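Local coordinates for vacuolar protein sorting-associated protein 54 (Mus musculus, PDB 3N1E) that acts as a subunit of the GARP tethering complex, probably serving retrograde transport from endosomes to the trans-Golgi network, and is represented here by its C-terminal domain, at residues N56-M61 and A117-N122; T62-A67 and M79-I84. All coordinates share one frame; numbering follows the deposited sequence.

Interaction 1: N56-M61 and A117-N122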
ATOM      1  N   ASN A  56       6.819  -1.899  11.253  1.00 11.81           N
ATOM      2  CA  ASN A  56       5.427  -2.155  11.586  0.50 14.60           C
ATOM      3  C   ASN A  56       4.523  -2.013  10.380  1.00 14.05           C
ATOM      4  O   ASN A  56       3.697  -2.894  10.136  1.00 14.22           O
ATOM      5  CB  ASN A  56       4.985  -1.247  12.722  0.50 11.50           C
ATOM      6  CG  ASN A  56       5.484  -1.728  14.038  0.50 22.83           C
ATOM      7  OD1 ASN A  56       5.334  -2.910  14.374  0.50 29.13           O
ATOM      8  ND2 ASN A  56       6.095  -0.832  14.805  0.50 25.40           N
ATOM      9  N   ILE A  57       4.699  -0.941   9.603  1.00  9.45           N
ATOM     10  CA  ILE A  57       3.943  -0.743   8.360  1.00  8.05           C
ATOM     11  C   ILE A  57       4.125  -1.981   7.464  1.00 10.00           C
ATOM     12  O   ILE A  57       3.158  -2.595   6.996  1.00 11.85           O
ATOM     13  CB  ILE A  57       4.418   0.527   7.614  1.00 10.80           C
ATOM     14  CG1 ILE A  57       3.945   1.783   8.368  1.00 15.28           C
ATOM     15  CG2 ILE A  57       3.899   0.543   6.148  1.00 12.81           C
ATOM     16  CD1 ILE A  57       4.613   3.086   7.927  1.00 20.69           C
ATOM     17  N   CYS A  58       5.370  -2.375   7.256  1.00  8.74           N
ATOM     18  CA  CYS A  58       5.619  -3.493   6.338  1.00 10.56           C
ATOM     19  C   CYS A  58       5.086  -4.819   6.862  1.00  9.86           C
ATOM     20  O   CYS A  58       4.587  -5.623   6.068  1.00 10.39           O
ATOM     21  CB  CYS A  58       7.102  -3.594   5.975  1.00  8.80           C
ATOM     22  SG  CYS A  58       7.622  -2.154   4.987  1.00 12.86           S
ATOM     23  N   LYS A  59       5.168  -5.050   8.178  1.00  8.57           N
ATOM     24  CA  LYS A  59       4.596  -6.263   8.743  1.00  9.06           C
ATOM     25  C   LYS A  59       3.082  -6.315   8.483  1.00 11.33           C
ATOM     26  O   LYS A  59       2.566  -7.364   8.087  1.00  9.44           O
ATOM     27  CB  LYS A  59       4.880  -6.373  10.248  1.00 12.02           C
ATOM     28  CG  LYS A  59       4.478  -7.716  10.837  1.00 25.67           C
ATOM     29  CD  LYS A  59       5.109  -7.968  12.213  1.00 48.08           C
ATOM     30  CE  LYS A  59       5.342  -9.474  12.409  1.00 50.04           C
ATOM     31  NZ  LYS A  59       4.934 -10.038  13.739  1.00 61.61           N
ATOM     32  N   GLN A  60       2.387  -5.193   8.683  1.00 10.60           N
ATOM     33  CA  GLN A  60       0.918  -5.187   8.465  1.00  9.33           C
ATOM     34  C   GLN A  60       0.529  -5.324   7.006  1.00 12.04           C
ATOM     35  O   GLN A  60      -0.472  -5.973   6.698  1.00 13.33           O
ATOM     36  CB  GLN A  60       0.224  -4.001   9.151  1.00  7.70           C
ATOM     37  CG  GLN A  60       0.479  -3.924  10.640  1.00 11.20           C
ATOM     38  CD  GLN A  60       0.245  -5.239  11.377  1.00 14.71           C
ATOM     39  OE1 GLN A  60      -0.774  -5.880  11.197  1.00 18.44           O
ATOM     40  NE2 GLN A  60       1.227  -5.660  12.156  1.00 28.49           N
ATOM     41  N   MET A  61       1.332  -4.759   6.103  1.00  9.37           N
ATOM     42  CA  MET A  61       1.136  -4.901   4.662  0.50  9.33           C
ATOM     43  C   MET A  61       1.271  -6.372   4.262  1.00 14.61           C
ATOM     44  O   MET A  61       0.501  -6.898   3.463  1.00 13.36           O
ATOM     45  CB  MET A  61       2.170  -4.049   3.907  0.50  8.85           C
ATOM     46  CG  MET A  61       1.980  -2.549   4.070  0.50 12.99           C
ATOM     47  SD  MET A  61       0.705  -1.968   2.966  0.50 23.09           S
ATOM     48  CE  MET A  61      -0.486  -3.267   3.247  0.50 46.49           C
ATOM     49  N   ALA A 117      13.356   2.378   0.637  1.00  7.74           N
ATOM     50  CA  ALA A 117      13.852   1.169  -0.061  1.00  8.51           C
ATOM     51  C   ALA A 117      13.433  -0.127   0.639  1.00  8.98           C
ATOM     52  O   ALA A 117      13.142  -1.125  -0.026  1.00  8.45           O
ATOM     53  CB  ALA A 117      15.354   1.209  -0.227  1.00 11.28           C
ATOM     54  N   PHE A 118      13.425  -0.133   1.975  1.00  8.38           N
ATOM     55  CA  PHE A 118      12.888  -1.294   2.713  1.00  8.48           C
ATOM     56  C   PHE A 118      11.386  -1.522   2.391  1.00  8.13           C
ATOM     57  O   PHE A 118      10.960  -2.631   2.078  1.00  8.02           O
ATOM     58  CB  PHE A 118      13.135  -1.131   4.213  1.00  7.30           C
ATOM     59  CG  PHE A 118      12.543  -2.234   5.038  1.00  6.94           C
ATOM     60  CD1 PHE A 118      13.199  -3.453   5.124  1.00  6.70           C
ATOM     61  CD2 PHE A 118      11.337  -2.056   5.706  1.00  9.70           C
ATOM     62  CE1 PHE A 118      12.659  -4.511   5.884  1.00  8.27           C
ATOM     63  CE2 PHE A 118      10.783  -3.109   6.495  1.00 10.05           C
ATOM     64  CZ  PHE A 118      11.454  -4.316   6.582  1.00  8.82           C
ATOM     65  N   TYR A 119      10.607  -0.445   2.436  1.00  7.29           N
ATOM     66  CA  TYR A 119       9.181  -0.490   2.108  1.00  7.49           C
ATOM     67  C   TYR A 119       8.931  -1.028   0.710  1.00  6.81           C
ATOM     68  O   TYR A 119       8.086  -1.896   0.513  1.00  6.28           O
ATOM     69  CB  TYR A 119       8.581   0.924   2.230  1.00  8.28           C
ATOM     70  CG  TYR A 119       7.155   1.059   1.711  1.00  7.09           C
ATOM     71  CD1 TYR A 119       6.917   1.391   0.388  1.00  8.50           C
ATOM     72  CD2 TYR A 119       6.053   0.809   2.552  1.00 10.48           C
ATOM     73  CE1 TYR A 119       5.619   1.500  -0.099  1.00  7.62           C
ATOM     74  CE2 TYR A 119       4.749   0.918   2.058  1.00  7.89           C
ATOM     75  CZ  TYR A 119       4.561   1.287   0.750  1.00  7.68           C
ATOM     76  OH  TYR A 119       3.312   1.417   0.218  1.00 10.16           O
ATOM     77  N   THR A 120       9.629  -0.482  -0.272  1.00  6.17           N
ATOM     78  CA  THR A 120       9.438  -0.871  -1.675  0.50  7.28           C
ATOM     79  C   THR A 120       9.814  -2.340  -1.914  1.00  9.59           C
ATOM     80  O   THR A 120       9.102  -3.081  -2.625  1.00  9.68           O
ATOM     81  CB  THR A 120      10.269   0.044  -2.596  0.50  9.33           C
ATOM     82  OG1 THR A 120       9.869   1.414  -2.413  0.50 11.41           O
ATOM     83  CG2 THR A 120      10.072  -0.328  -4.022  0.50 12.42           C
ATOM     84  N   GLY A 121      10.950  -2.732  -1.344  1.00  8.26           N
ATOM     85  CA  GLY A 121      11.448  -4.104  -1.431  1.00  8.57           C
ATOM     86  C   GLY A 121      10.443  -5.079  -0.846  1.00 10.26           C
ATOM     87  O   GLY A 121      10.102  -6.108  -1.472  1.00  9.18           O
ATOM     88  N   ASN A 122       9.969  -4.773   0.367  1.00  7.87           N
ATOM     89  CA  ASN A 122       8.957  -5.580   0.997  1.00  8.87           C
ATOM     90  C   ASN A 122       7.718  -5.731   0.101  1.00  9.45           C
ATOM     91  O   ASN A 122       7.201  -6.854  -0.055  1.00 12.62           O
ATOM     92  CB  ASN A 122       8.530  -4.925   2.322  1.00  9.16           C
ATOM     93  CG  ASN A 122       7.509  -5.743   3.045  1.00 15.54           C
ATOM     94  OD1 ASN A 122       6.317  -5.399   3.097  1.00 21.74           O
ATOM     95  ND2 ASN A 122       7.953  -6.871   3.568  1.00 13.63           N
TER

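Interaction 2: T62-A67 and M79-I84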
ATOM      1  N   THR A  62       2.268  -7.032   4.840  1.00 10.55           N
ATOM      2  CA  THR A  62       2.514  -8.455   4.623  0.50 10.25           C
ATOM      3  C   THR A  62       1.339  -9.288   5.125  1.00 12.45           C
ATOM      4  O   THR A  62       0.864 -10.191   4.447  1.00 11.39           O
ATOM      5  CB  THR A  62       3.808  -8.884   5.355  0.50  8.55           C
ATOM      6  OG1 THR A  62       4.924  -8.272   4.702  0.50 11.10           O
ATOM      7  CG2 THR A  62       3.987 -10.400   5.378  0.50 11.84           C
ATOM      8  N   LYS A  63       0.885  -8.974   6.337  1.00 10.83           N
ATOM      9  CA  LYS A  63      -0.203  -9.740   6.935  1.00 13.50           C
ATOM     10  C   LYS A  63      -1.488  -9.533   6.132  1.00 13.77           C
ATOM     11  O   LYS A  63      -2.279 -10.469   5.974  1.00 16.16           O
ATOM     12  CB  LYS A  63      -0.420  -9.347   8.401  1.00 15.21           C
ATOM     13  CG  LYS A  63       0.629  -9.858   9.351  1.00 24.24           C
ATOM     14  CD  LYS A  63       0.484 -11.343   9.659  1.00 34.33           C
ATOM     15  CE  LYS A  63       1.457 -11.747  10.772  1.00 65.72           C
ATOM     16  NZ  LYS A  63       2.009 -13.119  10.546  1.00 59.32           N
ATOM     17  N   MET A  64      -1.684  -8.313   5.636  1.00 12.81           N
ATOM     18  CA  MET A  64      -2.863  -8.001   4.823  1.00 12.73           C
ATOM     19  C   MET A  64      -2.832  -8.834   3.543  1.00 15.38           C
ATOM     20  O   MET A  64      -3.846  -9.423   3.148  1.00 15.97           O
ATOM     21  CB  MET A  64      -2.909  -6.529   4.452  1.00 14.51           C
ATOM     22  CG  MET A  64      -4.162  -6.199   3.668  1.00 21.19           C
ATOM     23  SD  MET A  64      -4.200  -4.501   3.177  1.00 17.91           S
ATOM     24  CE  MET A  64      -3.303  -4.503   1.637  1.00 37.91           C
ATOM     25  N   HIS A  65      -1.656  -8.926   2.928  1.00 13.97           N
ATOM     26  CA  HIS A  65      -1.512  -9.666   1.680  1.00 11.17           C
ATOM     27  C   HIS A  65      -1.821 -11.147   1.933  1.00 13.47           C
ATOM     28  O   HIS A  65      -2.528 -11.784   1.142  1.00 13.24           O
ATOM     29  CB  HIS A  65      -0.086  -9.496   1.147  1.00  9.62           C
ATOM     30  CG  HIS A  65       0.166 -10.180  -0.158  1.00 10.51           C
ATOM     31  ND1 HIS A  65       0.597 -11.490  -0.241  1.00 16.35           N
ATOM     32  CD2 HIS A  65       0.049  -9.741  -1.432  1.00 13.22           C
ATOM     33  CE1 HIS A  65       0.734 -11.826  -1.512  1.00 18.01           C
ATOM     34  NE2 HIS A  65       0.408 -10.783  -2.255  1.00 15.69           N
ATOM     35  N   GLU A  66      -1.317 -11.672   3.053  1.00 11.81           N
ATOM     36  CA  GLU A  66      -1.570 -13.076   3.416  1.00 15.20           C
ATOM     37  C   GLU A  66      -3.057 -13.345   3.639  1.00 21.98           C
ATOM     38  O   GLU A  66      -3.579 -14.413   3.249  1.00 18.14           O
ATOM     39  CB  GLU A  66      -0.750 -13.462   4.654  1.00 17.05           C
ATOM     40  CG  GLU A  66       0.727 -13.663   4.342  1.00 18.75           C
ATOM     41  CD  GLU A  66       1.620 -13.676   5.578  1.00 29.15           C
ATOM     42  OE1 GLU A  66       1.095 -13.580   6.713  1.00 33.39           O
ATOM     43  OE2 GLU A  66       2.853 -13.791   5.411  1.00 24.46           O
ATOM     44  N   ALA A  67      -3.742 -12.376   4.244  1.00 15.16           N
ATOM     45  CA  ALA A  67      -5.159 -12.512   4.561  1.00 18.38           C
ATOM     46  C   ALA A  67      -6.061 -12.515   3.309  1.00 18.06           C
ATOM     47  O   ALA A  67      -7.102 -13.187   3.310  1.00 18.06           O
ATOM     48  CB  ALA A  67      -5.588 -11.402   5.519  1.00 14.36           C
ATOM     49  N   MET A  79      -4.650  -3.715  -7.573  1.00 12.14           N
ATOM     50  CA  MET A  79      -5.357  -2.426  -7.428  1.00 12.61           C
ATOM     51  C   MET A  79      -5.465  -2.005  -5.960  1.00 11.35           C
ATOM     52  O   MET A  79      -5.326  -0.811  -5.644  1.00 12.00           O
ATOM     53  CB  MET A  79      -6.757  -2.462  -8.082  1.00 13.89           C
ATOM     54  CG  MET A  79      -6.805  -2.718  -9.575  1.00 25.17           C
ATOM     55  SD  MET A  79      -5.922  -1.532 -10.595  1.00 36.05           S
ATOM     56  CE  MET A  79      -4.346  -2.354 -10.829  1.00 36.14           C
ATOM     57  N   LEU A  80      -5.713  -2.979  -5.068  1.00 10.33           N
ATOM     58  CA  LEU A  80      -5.804  -2.706  -3.643  1.00 10.08           C
ATOM     59  C   LEU A  80      -4.485  -2.137  -3.142  1.00 10.25           C
ATOM     60  O   LEU A  80      -4.475  -1.126  -2.429  1.00 10.51           O
ATOM     61  CB  LEU A  80      -6.151  -3.978  -2.870  1.00 13.79           C
ATOM     62  CG  LEU A  80      -6.055  -3.929  -1.359  1.00 14.54           C
ATOM     63  CD1 LEU A  80      -7.046  -2.938  -0.755  1.00 19.26           C
ATOM     64  CD2 LEU A  80      -6.246  -5.341  -0.765  1.00 16.16           C
ATOM     65  N   PHE A  81      -3.390  -2.779  -3.528  1.00  9.69           N
ATOM     66  CA  PHE A  81      -2.082  -2.323  -3.076  1.00  9.33           C
ATOM     67  C   PHE A  81      -1.683  -0.984  -3.647  1.00  9.51           C
ATOM     68  O   PHE A  81      -0.993  -0.233  -2.968  1.00  9.77           O
ATOM     69  CB  PHE A  81      -0.989  -3.406  -3.232  1.00  7.93           C
ATOM     70  CG  PHE A  81      -0.921  -4.314  -2.047  1.00  9.59           C
ATOM     71  CD1 PHE A  81      -0.046  -4.045  -0.979  1.00 12.55           C
ATOM     72  CD2 PHE A  81      -1.788  -5.391  -1.950  1.00 10.69           C
ATOM     73  CE1 PHE A  81      -0.018  -4.882   0.159  1.00 11.07           C
ATOM     74  CE2 PHE A  81      -1.775  -6.221  -0.825  1.00 14.23           C
ATOM     75  CZ  PHE A  81      -0.882  -5.969   0.225  1.00 15.47           C
ATOM     76  N   LEU A  82      -2.144  -0.656  -4.860  1.00  8.75           N
ATOM     77  CA  LEU A  82      -1.919   0.704  -5.374  1.00  8.78           C
ATOM     78  C   LEU A  82      -2.633   1.761  -4.532  1.00  9.74           C
ATOM     79  O   LEU A  82      -2.069   2.816  -4.287  1.00 10.18           O
ATOM     80  CB  LEU A  82      -2.303   0.824  -6.855  1.00  9.18           C
ATOM     81  CG  LEU A  82      -1.343   0.046  -7.742  1.00 11.07           C
ATOM     82  CD1 LEU A  82      -1.997  -0.048  -9.122  1.00 25.08           C
ATOM     83  CD2 LEU A  82       0.064   0.720  -7.865  1.00 16.49           C
ATOM     84  N   ARG A  83      -3.845   1.458  -4.058  1.00 11.64           N
ATOM     85  CA  ARG A  83      -4.582   2.371  -3.172  1.00 11.86           C
ATOM     86  C   ARG A  83      -3.937   2.501  -1.795  1.00 11.43           C
ATOM     87  O   ARG A  83      -3.870   3.596  -1.221  1.00 11.36           O
ATOM     88  CB  ARG A  83      -6.062   1.948  -3.014  1.00 14.62           C
ATOM     89  CG  ARG A  83      -6.801   1.926  -4.338  1.00 11.34           C
ATOM     90  CD  ARG A  83      -8.330   1.783  -4.203  1.00 16.98           C
ATOM     91  NE  ARG A  83      -8.919   2.439  -5.389  1.00 36.05           N
ATOM     92  CZ  ARG A  83     -10.203   2.418  -5.737  1.00 45.64           C
ATOM     93  NH1 ARG A  83     -11.100   1.755  -5.006  1.00 29.34           N
ATOM     94  NH2 ARG A  83     -10.590   3.053  -6.845  1.00 25.12           N
ATOM     95  N   ILE A  84      -3.521   1.376  -1.243  1.00  8.99           N
ATOM     96  CA  ILE A  84      -2.810   1.361   0.034  1.00 10.27           C
ATOM     97  C   ILE A  84      -1.531   2.196  -0.121  1.00 11.38           C
ATOM     98  O   ILE A  84      -1.237   3.052   0.710  1.00 10.51           O
ATOM     99  CB  ILE A  84      -2.408  -0.083   0.457  1.00 13.03           C
ATOM    100  CG1 ILE A  84      -3.630  -0.974   0.755  1.00 22.83           C
ATOM    101  CG2 ILE A  84      -1.454  -0.055   1.647  1.00 14.95           C
ATOM    102  CD1 ILE A  84      -4.702  -0.370   1.545  1.00 30.44           C
TER

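Interaction 1: N56-M61 and A117-N122
C58 points its side chain between F118, Y119 and N122 of the neighbouring helix. The contact belongs to the all-helical bundle of the Vps54 C-terminal domain. It joins helix 52-68 to helix 107-124. The two segments run almost parallel, at 9°, with axes 10.0 Å apart. C58 and Y119 stand level, and no hydrogen bond crosses between the segments.

The cysteine can be followed outward from the backbone. Its CB lies against the amide of N122, 3.7 Å from CG. The same CB is 3.7 Å from CE2 of F118. SG stands anti to the carbonyl carbon of C58 (chi1 -67°), which directs it into the space between the two aromatic side chains. There SG comes within 3.6 Å of F118 CE2 and 3.7 Å of Y119 CA. It is 57° off the normal of the F118 ring, so this sulfur-aromatic contact is oblique. A second, longer sulfur-aromatic contact reaches the Y119 ring, also obliquely.

Y119 carries its ring along the deeper side of the contact. I57 CG2 approaches the ring at its edge, near the ring plane, 4.2 Å from CE2. The phenol is held from elsewhere: OH is hydrogen-bonded to N85, and the ring stacks on Y88, both on helix 74-98. The outer side of the contact is formed by F118, which also packs on P50.

N122 touches through its amide, but makes no polar bond to the opposite segment. The C58 carbonyl oxygen is hydrogen-bonded within its own helix to T62 OG1. N122 OD1 lies 3.4 Å from C58 O, where two acceptors meet without a hydrogen bond.

Interaction 2: T62-A67 and M79-I84
M64 reaches across to F81 and sets its terminal methyl over one face of the phenyl ring. The contact pairs helix 52-68 with helix 74-98, consecutive helices of the bundle joined by a short connection. The segments are antiparallel, at 157°. Their axes are 12.1 Å apart, so long side chains bridge the gap.

The packed part centres on M64 CE. The methionine chain leaves its helix extended, with CG anti to the backbone N (chi1 -177°), then bends at its last torsion. That bend turns CE onto the F81 ring, toward the rim of the face. M64 CE is modelled too close to F81 CZ, so the exact depth of this approach is doubtful. L80 and I84 also pack on the methyl. L80 CD2 is 3.9 Å from M64 CE. I84 CG1 is 3.7 Å from M64 CE. The methionine sulfur stands farther back, 5.3 Å from the F81 ring centroid, in an oblique Met-aromatic contact.

H65 makes the looser part. Its CB is 3.7 Å from F81 CZ. H65 CD2 is 4.0 Å from F81 CE2, and F81 CE2 lies at the edge of the imidazole, near its plane. The two rings are inclined at 62°. H65 NE2 is hydrogen-bonded to the K127 backbone oxygen, which ties the imidazole to the C-terminal part of the chain. On the solvent side, K63 and E66 form a long salt bridge at 4.0 Å between NZ and OE1, within their own helix.

Helix 17-40 adds L28 and M32 against M64, extending the apolar core. No hydrogen bond crosses between the segments. Their attachment therefore rests on apolar packing, including the methyl on the ring face, with the imidazole's polar bond directed outside this pair.

How the interactions relate
Interactions 1 and 2 use successive turns of helix 52-68, and their centres are 11 Å apart. Interaction 1 joins that helix to helix 107-124, and interaction 2 joins it to helix 74-98. Along the chain, 62-67 directly follows 56-61. Segment 79-84 comes next, and 117-122 comes last, so interaction 2 falls within the span of interaction 1. The contacts meet at M61, which in the modelled conformer packs on F81 and I84. Helix 52-68 thus packs against both later helices. Together the contacts join parallel and antiparallel helix neighbours into a largely buried core of the C-terminal domain.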